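Hypothetical protein ST0148 (Sulfolobus tokodaii, PDB 2PD2) is of unknown function but belongs to the DsrE/DsrF-like family, whose better-known members take part in sulfur transfer, and assembles from three copies of the chain. Local coordinates at residues D49-S52 with I53-L57; I41-L45 with K46-T50; S19-N22 with L23-I27. One frame throughout, in Å; residues are numbered along the deposited sequence.

Contact 1: residues D49-S52 with I53-L57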
ATOM      1  N   ASP A  49     -16.714 -16.418   0.785  1.00 26.05           N
ATOM      2  CA  ASP A  49     -16.994 -16.530  -0.640  1.00 23.90           C
ATOM      3  C   ASP A  49     -15.722 -16.781  -1.452  1.00 24.40           C
ATOM      4  O   ASP A  49     -15.789 -17.257  -2.584  1.00 23.18           O
ATOM      5  CB  ASP A  49     -17.691 -15.265  -1.161  1.00 26.96           C
ATOM      6  CG  ASP A  49     -19.089 -15.089  -0.589  1.00 29.56           C
ATOM      7  OD1 ASP A  49     -19.789 -16.106  -0.402  1.00 35.96           O
ATOM      8  OD2 ASP A  49     -19.497 -13.937  -0.338  1.00 31.36           O
ATOM      9  N   THR A  50     -14.562 -16.465  -0.886  1.00 22.88           N
ATOM     10  CA  THR A  50     -13.309 -16.684  -1.602  1.00 23.84           C
ATOM     11  C   THR A  50     -12.563 -17.933  -1.127  1.00 23.53           C
ATOM     12  O   THR A  50     -11.401 -18.139  -1.485  1.00 22.96           O
ATOM     13  CB  THR A  50     -12.351 -15.471  -1.470  1.00 21.74           C
ATOM     14  OG1 THR A  50     -12.240 -15.094  -0.092  1.00 18.42           O
ATOM     15  CG2 THR A  50     -12.852 -14.287  -2.297  1.00 17.77           C
ATOM     16  N   ARG A  51     -13.227 -18.770  -0.336  1.00 22.72           N
ATOM     17  CA  ARG A  51     -12.582 -19.975   0.174  1.00 23.04           C
ATOM     18  C   ARG A  51     -11.911 -20.832  -0.900  1.00 24.49           C
ATOM     19  O   ARG A  51     -10.753 -21.234  -0.746  1.00 23.28           O
ATOM     20  CB  ARG A  51     -13.576 -20.836   0.965  1.00 24.54           C
ATOM     21  CG  ARG A  51     -12.970 -22.156   1.436  1.00 24.80           C
ATOM     22  CD  ARG A  51     -13.799 -22.845   2.513  1.00 29.68           C
ATOM     23  NE  ARG A  51     -13.182 -24.105   2.931  1.00 32.40           N
ATOM     24  CZ  ARG A  51     -13.610 -24.846   3.950  1.00 28.18           C
ATOM     25  NH1 ARG A  51     -14.655 -24.456   4.662  1.00 27.93           N
ATOM     26  NH2 ARG A  51     -12.998 -25.986   4.248  1.00 28.56           N
ATOM     27  N   SER A  52     -12.621 -21.109  -1.986  1.00 23.11           N
ATOM     28  CA  SER A  52     -12.057 -21.939  -3.048  1.00 24.42           C
ATOM     29  C   SER A  52     -10.794 -21.331  -3.650  1.00 24.69           C
ATOM     30  O   SER A  52      -9.870 -22.048  -4.033  1.00 23.04           O
ATOM     31  CB  SER A  52     -13.101 -22.189  -4.142  1.00 28.49           C
ATOM     32  OG  SER A  52     -13.491 -20.980  -4.765  1.00 36.77           O
ATOM     33  N   ILE A  53     -10.746 -20.006  -3.730  1.00 21.78           N
ATOM     34  CA  ILE A  53      -9.569 -19.349  -4.279  1.00 18.20           C
ATOM     35  C   ILE A  53      -8.407 -19.480  -3.287  1.00 19.16           C
ATOM     36  O   ILE A  53      -7.273 -19.767  -3.676  1.00 21.47           O
ATOM     37  CB  ILE A  53      -9.857 -17.862  -4.567  1.00 23.66           C
ATOM     38  CG1 ILE A  53     -10.985 -17.754  -5.602  1.00 28.60           C
ATOM     39  CG2 ILE A  53      -8.598 -17.176  -5.067  1.00 19.07           C
ATOM     40  CD1 ILE A  53     -11.384 -16.329  -5.958  1.00 30.29           C
ATOM     41  N   ILE A  54      -8.692 -19.273  -2.007  1.00 19.18           N
ATOM     42  CA  ILE A  54      -7.673 -19.394  -0.969  1.00 17.35           C
ATOM     43  C   ILE A  54      -7.104 -20.816  -0.951  1.00 22.28           C
ATOM     44  O   ILE A  54      -5.894 -21.017  -0.836  1.00 19.69           O
ATOM     45  CB  ILE A  54      -8.270 -19.060   0.408  1.00 20.28           C
ATOM     46  CG1 ILE A  54      -8.565 -17.561   0.477  1.00 22.85           C
ATOM     47  CG2 ILE A  54      -7.314 -19.478   1.527  1.00 18.24           C
ATOM     48  CD1 ILE A  54      -9.352 -17.162   1.689  1.00 31.52           C
ATOM     49  N   GLU A  55      -7.990 -21.800  -1.071  1.00 21.21           N
ATOM     50  CA  GLU A  55      -7.581 -23.199  -1.076  1.00 23.66           C
ATOM     51  C   GLU A  55      -6.697 -23.492  -2.283  1.00 22.71           C
ATOM     52  O   GLU A  55      -5.760 -24.288  -2.198  1.00 25.60           O
ATOM     53  CB  GLU A  55      -8.816 -24.101  -1.083  1.00 25.71           C
ATOM     54  CG  GLU A  55      -9.688 -23.936   0.150  1.00 29.70           C
ATOM     55  CD  GLU A  55     -10.932 -24.804   0.107  1.00 34.01           C
ATOM     56  OE1 GLU A  55     -11.654 -24.758  -0.911  1.00 40.46           O
ATOM     57  OE2 GLU A  55     -11.189 -25.522   1.093  1.00 35.41           O
ATOM     58  N   ASP A  56      -6.988 -22.843  -3.406  1.00 21.48           N
ATOM     59  CA  ASP A  56      -6.188 -23.028  -4.613  1.00 23.82           C
ATOM     60  C   ASP A  56      -4.777 -22.456  -4.408  1.00 20.53           C
ATOM     61  O   ASP A  56      -3.791 -23.049  -4.846  1.00 19.57           O
ATOM     62  CB  ASP A  56      -6.862 -22.348  -5.808  1.00 26.96           C
ATOM     63  CG  ASP A  56      -6.055 -22.481  -7.088  1.00 31.54           C
ATOM     64  OD1 ASP A  56      -5.756 -23.625  -7.500  1.00 33.78           O
ATOM     65  OD2 ASP A  56      -5.723 -21.438  -7.687  1.00 35.53           O
ATOM     66  N   LEU A  57      -4.683 -21.307  -3.742  1.00 19.71           N
ATOM     67  CA  LEU A  57      -3.383 -20.691  -3.478  1.00 16.00           C
ATOM     68  C   LEU A  57      -2.571 -21.621  -2.576  1.00 16.98           C
ATOM     69  O   LEU A  57      -1.360 -21.780  -2.748  1.00 16.34           O
ATOM     70  CB  LEU A  57      -3.559 -19.328  -2.795  1.00 19.41           C
ATOM     71  CG  LEU A  57      -4.268 -18.226  -3.598  1.00 21.61           C
ATOM     72  CD1 LEU A  57      -4.339 -16.950  -2.772  1.00 20.29           C
ATOM     73  CD2 LEU A  57      -3.523 -17.966  -4.899  1.00 24.54           C
TER
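I53 and I54 both turn their backbone N toward the carbonyl of T50, the residue just before helix 51-59, and this is where the helix starts. The bond from I53 N to T50 O is weak and bent; I54 N gives the regular helical bond to the same oxygen at 3.0 Å, nearly straight at 166°. I53 CB lies against this oxygen. I54 lays its CG1 branch against T50 O as well, and its CD1 ends 4.0 Å from T50 OG1. That hydroxyl does not cap the helix; it lies beside S48 OG.

E55 repeats the helical bond through its N to R51 O and adds a salt bridge one turn back. The R51 chain is fully extended, with CG anti to the backbone N (chi1 176°), which carries NE to within 3.1 Å of E55 OE2. The carboxylate oxygen lies at the edge of the guanidinium, in its plane, yet R51 meets it from above the carboxylate plane, the two groups being turned 73° apart. Behind the bridge the R51 CG packs on E55 CD at 3.6 Å. R51 NH1 makes a separate hydrogen bond to K46 O. D56 N closes the next turn on S52 O, while the D56 carboxylate leads away to a salt bridge with K60.

Helix 51-59 lies in the crossover of the beta-alpha-beta unit between strands 31-36 and 63-67. T50, I53 and L57 face L17 of helix 13-26, L57 also reaches I21, and I54 packs on L44 and I82.

Contact 2: residues I41-L45 with K46-T50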
ATOM      1  N   ILE A  41      -9.316 -10.165   7.194  1.00 16.66           N
ATOM      2  CA  ILE A  41      -9.245 -11.454   7.884  1.00 16.32           C
ATOM      3  C   ILE A  41     -10.523 -12.276   7.655  1.00 20.58           C
ATOM      4  O   ILE A  41     -10.497 -13.509   7.670  1.00 19.18           O
ATOM      5  CB  ILE A  41      -9.041 -11.266   9.414  1.00 21.87           C
ATOM      6  CG1 ILE A  41      -8.728 -12.606  10.078  1.00 22.19           C
ATOM      7  CG2 ILE A  41     -10.300 -10.676  10.045  1.00 21.33           C
ATOM      8  CD1 ILE A  41      -7.382 -13.181   9.684  1.00 25.89           C
ATOM      9  N   LYS A  42     -11.639 -11.590   7.432  1.00 18.28           N
ATOM     10  CA  LYS A  42     -12.905 -12.279   7.227  1.00 20.06           C
ATOM     11  C   LYS A  42     -12.885 -13.200   6.015  1.00 21.74           C
ATOM     12  O   LYS A  42     -13.684 -14.132   5.924  1.00 20.54           O
ATOM     13  CB  LYS A  42     -14.047 -11.269   7.104  1.00 22.76           C
ATOM     14  CG  LYS A  42     -14.327 -10.522   8.400  1.00 20.13           C
ATOM     15  CD  LYS A  42     -15.502  -9.567   8.264  1.00 26.13           C
ATOM     16  CE  LYS A  42     -15.196  -8.414   7.325  1.00 25.40           C
ATOM     17  NZ  LYS A  42     -16.387  -7.521   7.174  1.00 26.13           N
ATOM     18  N   ALA A  43     -11.963 -12.952   5.091  1.00 20.97           N
ATOM     19  CA  ALA A  43     -11.872 -13.783   3.905  1.00 16.74           C
ATOM     20  C   ALA A  43     -11.370 -15.181   4.241  1.00 18.72           C
ATOM     21  O   ALA A  43     -11.490 -16.090   3.423  1.00 18.32           O
ATOM     22  CB  ALA A  43     -10.955 -13.133   2.863  1.00 19.56           C
ATOM     23  N   LEU A  44     -10.815 -15.364   5.438  1.00 16.29           N
ATOM     24  CA  LEU A  44     -10.309 -16.682   5.828  1.00 17.54           C
ATOM     25  C   LEU A  44     -11.340 -17.528   6.578  1.00 20.36           C
ATOM     26  O   LEU A  44     -11.015 -18.592   7.101  1.00 21.26           O
ATOM     27  CB  LEU A  44      -9.038 -16.544   6.684  1.00 12.63           C
ATOM     28  CG  LEU A  44      -7.880 -15.775   6.043  1.00 13.85           C
ATOM     29  CD1 LEU A  44      -6.676 -15.794   6.966  1.00 18.36           C
ATOM     30  CD2 LEU A  44      -7.530 -16.393   4.701  1.00 13.47           C
ATOM     31  N   LEU A  45     -12.577 -17.052   6.641  1.00 22.48           N
ATOM     32  CA  LEU A  45     -13.632 -17.798   7.315  1.00 23.79           C
ATOM     33  C   LEU A  45     -14.014 -19.023   6.484  1.00 22.48           C
ATOM     34  O   LEU A  45     -13.900 -19.009   5.258  1.00 18.95           O
ATOM     35  CB  LEU A  45     -14.854 -16.903   7.533  1.00 23.22           C
ATOM     36  CG  LEU A  45     -14.708 -15.910   8.689  1.00 22.48           C
ATOM     37  CD1 LEU A  45     -15.810 -14.871   8.648  1.00 24.41           C
ATOM     38  CD2 LEU A  45     -14.735 -16.675   9.999  1.00 23.27           C
ATOM     39  N   LYS A  46     -14.462 -20.083   7.150  1.00 22.34           N
ATOM     40  CA  LYS A  46     -14.848 -21.309   6.455  1.00 24.54           C
ATOM     41  C   LYS A  46     -15.983 -21.124   5.451  1.00 23.80           C
ATOM     42  O   LYS A  46     -16.055 -21.843   4.454  1.00 26.49           O
ATOM     43  CB  LYS A  46     -15.241 -22.388   7.468  1.00 28.34           C
ATOM     44  CG  LYS A  46     -14.059 -23.096   8.109  1.00 32.33           C
ATOM     45  CD  LYS A  46     -14.519 -24.050   9.201  1.00 32.75           C
ATOM     46  CE  LYS A  46     -13.357 -24.844   9.766  1.00 36.95           C
ATOM     47  NZ  LYS A  46     -13.785 -25.766  10.857  1.00 36.48           N
ATOM     48  N   ASP A  47     -16.872 -20.171   5.710  1.00 23.28           N
ATOM     49  CA  ASP A  47     -17.992 -19.927   4.810  1.00 26.24           C
ATOM     50  C   ASP A  47     -17.717 -18.744   3.879  1.00 27.15           C
ATOM     51  O   ASP A  47     -18.623 -18.225   3.225  1.00 22.13           O
ATOM     52  CB  ASP A  47     -19.274 -19.695   5.622  1.00 32.80           C
ATOM     53  CG  ASP A  47     -19.208 -18.445   6.475  1.00 36.78           C
ATOM     54  OD1 ASP A  47     -18.127 -18.153   7.029  1.00 41.44           O
ATOM     55  OD2 ASP A  47     -20.242 -17.758   6.603  1.00 44.25           O
ATOM     56  N   SER A  48     -16.451 -18.336   3.820  1.00 24.16           N
ATOM     57  CA  SER A  48     -16.017 -17.229   2.969  1.00 25.70           C
ATOM     58  C   SER A  48     -16.300 -17.468   1.488  1.00 24.43           C
ATOM     59  O   SER A  48     -16.131 -18.577   0.987  1.00 22.73           O
ATOM     60  CB  SER A  48     -14.513 -16.991   3.143  1.00 25.21           C
ATOM     61  OG  SER A  48     -14.025 -16.134   2.125  1.00 26.00           O
ATOM     62  N   ASP A  49     -16.714 -16.418   0.785  1.00 26.05           N
ATOM     63  CA  ASP A  49     -16.994 -16.530  -0.640  1.00 23.90           C
ATOM     64  C   ASP A  49     -15.722 -16.781  -1.452  1.00 24.40           C
ATOM     65  O   ASP A  49     -15.789 -17.257  -2.584  1.00 23.18           O
ATOM     66  CB  ASP A  49     -17.691 -15.265  -1.161  1.00 26.96           C
ATOM     67  CG  ASP A  49     -19.089 -15.089  -0.589  1.00 29.56           C
ATOM     68  OD1 ASP A  49     -19.789 -16.106  -0.402  1.00 35.96           O
ATOM     69  OD2 ASP A  49     -19.497 -13.937  -0.338  1.00 31.36           O
ATOM     70  N   THR A  50     -14.562 -16.465  -0.886  1.00 22.88           N
ATOM     71  CA  THR A  50     -13.309 -16.684  -1.602  1.00 23.84           C
ATOM     72  C   THR A  50     -12.563 -17.933  -1.127  1.00 23.53           C
ATOM     73  O   THR A  50     -11.401 -18.139  -1.485  1.00 22.96           O
ATOM     74  CB  THR A  50     -12.351 -15.471  -1.470  1.00 21.74           C
ATOM     75  OG1 THR A  50     -12.240 -15.094  -0.092  1.00 18.42           O
ATOM     76  CG2 THR A  50     -12.852 -14.287  -2.297  1.00 17.77           C
TER
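S48 OG donates to the carbonyl oxygen of A43 at 2.8 Å and in turn accepts the backbone N-H of T50 at 3.1 Å, the second bond forming an ST turn just ahead of helix 51-59. The hydroxyl thus ties the end of the 3-10 segment to the chain that leads into the helix. It reaches A43 O from above the carbonyl plane, 39° out of it. A chi1 of 167°, which sets OG anti to the S48 backbone N, brings the hydroxyl to the A43 carbonyl. Were S48 replaced by an alanine, the A43 carbonyl and the T50 N-H would probably be left without these partners, with the approach to the helix less firmly fixed.

Just before this hydroxyl the chain reverses in a type I beta turn from L45 to S48. S48 N closes it on L45 O at 3.0 Å, again from well above the carbonyl plane. K46, at the second position of the turn, gives its NZ to D79 O, so this exposed corner is tied to the loop beyond helix 68-73. D47 turns its carboxylate back so that OD1 lies 3.5 Å from L45 CB.

Farther out the side chains pack on their surroundings. L45 packs on L76 and Q80, and K42 makes a cation-pi contact with F10. A43 and T50 both touch V13 of helix 13-26, which brings two parts of the loop against one helix. Between these two residues, the methyl carbon A43 CB lies 3.8 Å from T50 OG1.

Contact 3: residues S19-N22 with L23-I27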
ATOM      1  N   SER A  19      -4.840 -10.830  -8.027  1.00 17.12           N
ATOM      2  CA  SER A  19      -3.515 -10.252  -8.214  1.00 15.73           C
ATOM      3  C   SER A  19      -2.434 -11.218  -7.729  1.00 16.42           C
ATOM      4  O   SER A  19      -1.365 -11.314  -8.328  1.00 19.28           O
ATOM      5  CB  SER A  19      -3.409  -8.918  -7.477  1.00 12.89           C
ATOM      6  OG  SER A  19      -4.147  -7.910  -8.147  1.00 21.15           O
ATOM      7  N   VAL A  20      -2.704 -11.933  -6.642  1.00 18.55           N
ATOM      8  CA  VAL A  20      -1.737 -12.906  -6.141  1.00 14.06           C
ATOM      9  C   VAL A  20      -1.597 -14.031  -7.168  1.00 17.45           C
ATOM     10  O   VAL A  20      -0.496 -14.522  -7.427  1.00 17.71           O
ATOM     11  CB  VAL A  20      -2.176 -13.489  -4.782  1.00 15.44           C
ATOM     12  CG1 VAL A  20      -1.231 -14.614  -4.372  1.00 15.33           C
ATOM     13  CG2 VAL A  20      -2.151 -12.390  -3.720  1.00 14.95           C
ATOM     14  N   ILE A  21      -2.716 -14.439  -7.760  1.00 15.74           N
ATOM     15  CA  ILE A  21      -2.679 -15.478  -8.783  1.00 18.54           C
ATOM     16  C   ILE A  21      -1.815 -14.958  -9.940  1.00 18.22           C
ATOM     17  O   ILE A  21      -1.003 -15.693 -10.501  1.00 22.15           O
ATOM     18  CB  ILE A  21      -4.101 -15.804  -9.296  1.00 17.27           C
ATOM     19  CG1 ILE A  21      -4.879 -16.550  -8.210  1.00 20.57           C
ATOM     20  CG2 ILE A  21      -4.028 -16.655 -10.561  1.00 21.89           C
ATOM     21  CD1 ILE A  21      -6.335 -16.806  -8.566  1.00 27.21           C
ATOM     22  N   ASN A  22      -1.986 -13.684 -10.285  1.00 17.67           N
ATOM     23  CA  ASN A  22      -1.201 -13.082 -11.361  1.00 20.99           C
ATOM     24  C   ASN A  22       0.288 -13.110 -11.014  1.00 21.68           C
ATOM     25  O   ASN A  22       1.120 -13.402 -11.868  1.00 20.50           O
ATOM     26  CB  ASN A  22      -1.654 -11.638 -11.634  1.00 18.44           C
ATOM     27  CG  ASN A  22      -3.005 -11.567 -12.352  1.00 25.47           C
ATOM     28  OD1 ASN A  22      -3.449 -12.544 -12.958  1.00 22.90           O
ATOM     29  ND2 ASN A  22      -3.653 -10.402 -12.297  1.00 19.24           N
ATOM     30  N   LEU A  23       0.616 -12.799  -9.763  1.00 19.33           N
ATOM     31  CA  LEU A  23       2.005 -12.808  -9.308  1.00 20.05           C
ATOM     32  C   LEU A  23       2.586 -14.204  -9.512  1.00 21.60           C
ATOM     33  O   LEU A  23       3.639 -14.374 -10.127  1.00 19.28           O
ATOM     34  CB  LEU A  23       2.082 -12.443  -7.819  1.00 18.51           C
ATOM     35  CG  LEU A  23       3.483 -12.452  -7.199  1.00 20.40           C
ATOM     36  CD1 LEU A  23       4.351 -11.426  -7.910  1.00 22.94           C
ATOM     37  CD2 LEU A  23       3.403 -12.137  -5.712  1.00 18.35           C
ATOM     38  N   TYR A  24       1.884 -15.198  -8.974  1.00 22.17           N
ATOM     39  CA  TYR A  24       2.290 -16.597  -9.082  1.00 20.97           C
ATOM     40  C   TYR A  24       2.579 -16.986 -10.529  1.00 21.20           C
ATOM     41  O   TYR A  24       3.609 -17.592 -10.831  1.00 19.78           O
ATOM     42  CB  TYR A  24       1.182 -17.498  -8.531  1.00 19.55           C
ATOM     43  CG  TYR A  24       1.431 -18.978  -8.723  1.00 23.07           C
ATOM     44  CD1 TYR A  24       2.203 -19.700  -7.813  1.00 22.61           C
ATOM     45  CD2 TYR A  24       0.894 -19.656  -9.818  1.00 23.31           C
ATOM     46  CE1 TYR A  24       2.433 -21.060  -7.986  1.00 22.77           C
ATOM     47  CE2 TYR A  24       1.118 -21.014 -10.002  1.00 26.72           C
ATOM     48  CZ  TYR A  24       1.889 -21.709  -9.083  1.00 25.25           C
ATOM     49  OH  TYR A  24       2.115 -23.050  -9.267  1.00 25.99           O
ATOM     50  N   ASN A  25       1.662 -16.641 -11.425  1.00 21.57           N
ATOM     51  CA  ASN A  25       1.835 -16.970 -12.838  1.00 22.82           C
ATOM     52  C   ASN A  25       2.957 -16.203 -13.520  1.00 24.58           C
ATOM     53  O   ASN A  25       3.512 -16.672 -14.515  1.00 22.65           O
ATOM     54  CB  ASN A  25       0.540 -16.715 -13.617  1.00 21.98           C
ATOM     55  CG  ASN A  25      -0.544 -17.715 -13.287  1.00 27.13           C
ATOM     56  OD1 ASN A  25      -0.264 -18.890 -13.056  1.00 28.04           O
ATOM     57  ND2 ASN A  25      -1.790 -17.260 -13.284  1.00 25.89           N
ATOM     58  N   ASP A  26       3.305 -15.036 -12.985  1.00 19.87           N
ATOM     59  CA  ASP A  26       4.324 -14.207 -13.612  1.00 22.60           C
ATOM     60  C   ASP A  26       5.758 -14.389 -13.135  1.00 24.45           C
ATOM     61  O   ASP A  26       6.695 -14.185 -13.906  1.00 27.33           O
ATOM     62  CB  ASP A  26       3.935 -12.734 -13.479  1.00 23.26           C
ATOM     63  CG  ASP A  26       4.692 -11.846 -14.448  1.00 30.75           C
ATOM     64  OD1 ASP A  26       4.573 -12.075 -15.670  1.00 34.77           O
ATOM     65  OD2 ASP A  26       5.404 -10.926 -13.995  1.00 33.06           O
ATOM     66  N   ILE A  27       5.940 -14.763 -11.875  1.00 20.92           N
ATOM     67  CA  ILE A  27       7.284 -14.939 -11.341  1.00 22.34           C
ATOM     68  C   ILE A  27       7.612 -16.403 -11.085  1.00 23.03           C
ATOM     69  O   ILE A  27       7.095 -17.015 -10.152  1.00 19.29           O
ATOM     70  CB  ILE A  27       7.474 -14.127 -10.037  1.00 21.25           C
ATOM     71  CG1 ILE A  27       7.261 -12.634 -10.332  1.00 24.12           C
ATOM     72  CG2 ILE A  27       8.880 -14.334  -9.491  1.00 24.93           C
ATOM     73  CD1 ILE A  27       7.509 -11.725  -9.149  1.00 26.07           C
TER
HETATM   74  O   HOH W   1      -2.216 -14.426 -14.420  1.00 34.36           O
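N22 and N25, nearly one helical turn apart, are joined through a water. The water donates to N22 OD1 at 2.7 Å and accepts from N25 ND2 at 3.1 Å, so each amide offers the group suited to its end of the bridge.

Backbone bonds carry the helix itself. L23, Y24 and N25 bond in turn to the carbonyl oxygens of S19, V20 and I21, the Y24 link being almost straight at 176°. The D26 N bond to N22 O is weak, and L23 O accepts from both D26 N and I27 N as the helix ends.

In side-chain packing, I21 and N25 run side by side and point the same way. N25 brings ND2 to 3.6 Å from I21 CG2, the branch that chi1 of -71° sets anti to the backbone N.

At the subunit interface, D26 binds R97 and T89 of the second subunit, S19 OG pairs with Q38 of that subunit, and L23 packs on its V92. Within its own chain the helix links strands 2-7 and 31-36; V20 and L23 rest on strand 2-7, and V20 and I21 meet L57 of helix 51-59.

Overall arrangement
Contacts 1 and 2 form one continuous run that shares D49 and T50, with centres 8 Å apart: the beta turn ends at S48 and the helix starts at R51. R51 NH1 reaches back to K46 O at 3.0 Å, and I54 CD1 packs on L44 CD2 at 3.6 Å. Contact 3 lies on the neighbouring helix, its centre 15 Å from that of contact 1, and the two meet through L57 CD2 and I21 CG1, 3.8 Å apart. Contacts 2 and 3 do not touch; their nearest atoms are about 9 Å apart. Contact 3 alone reaches another subunit, whereas contacts 1 and 2 stay within their own chain.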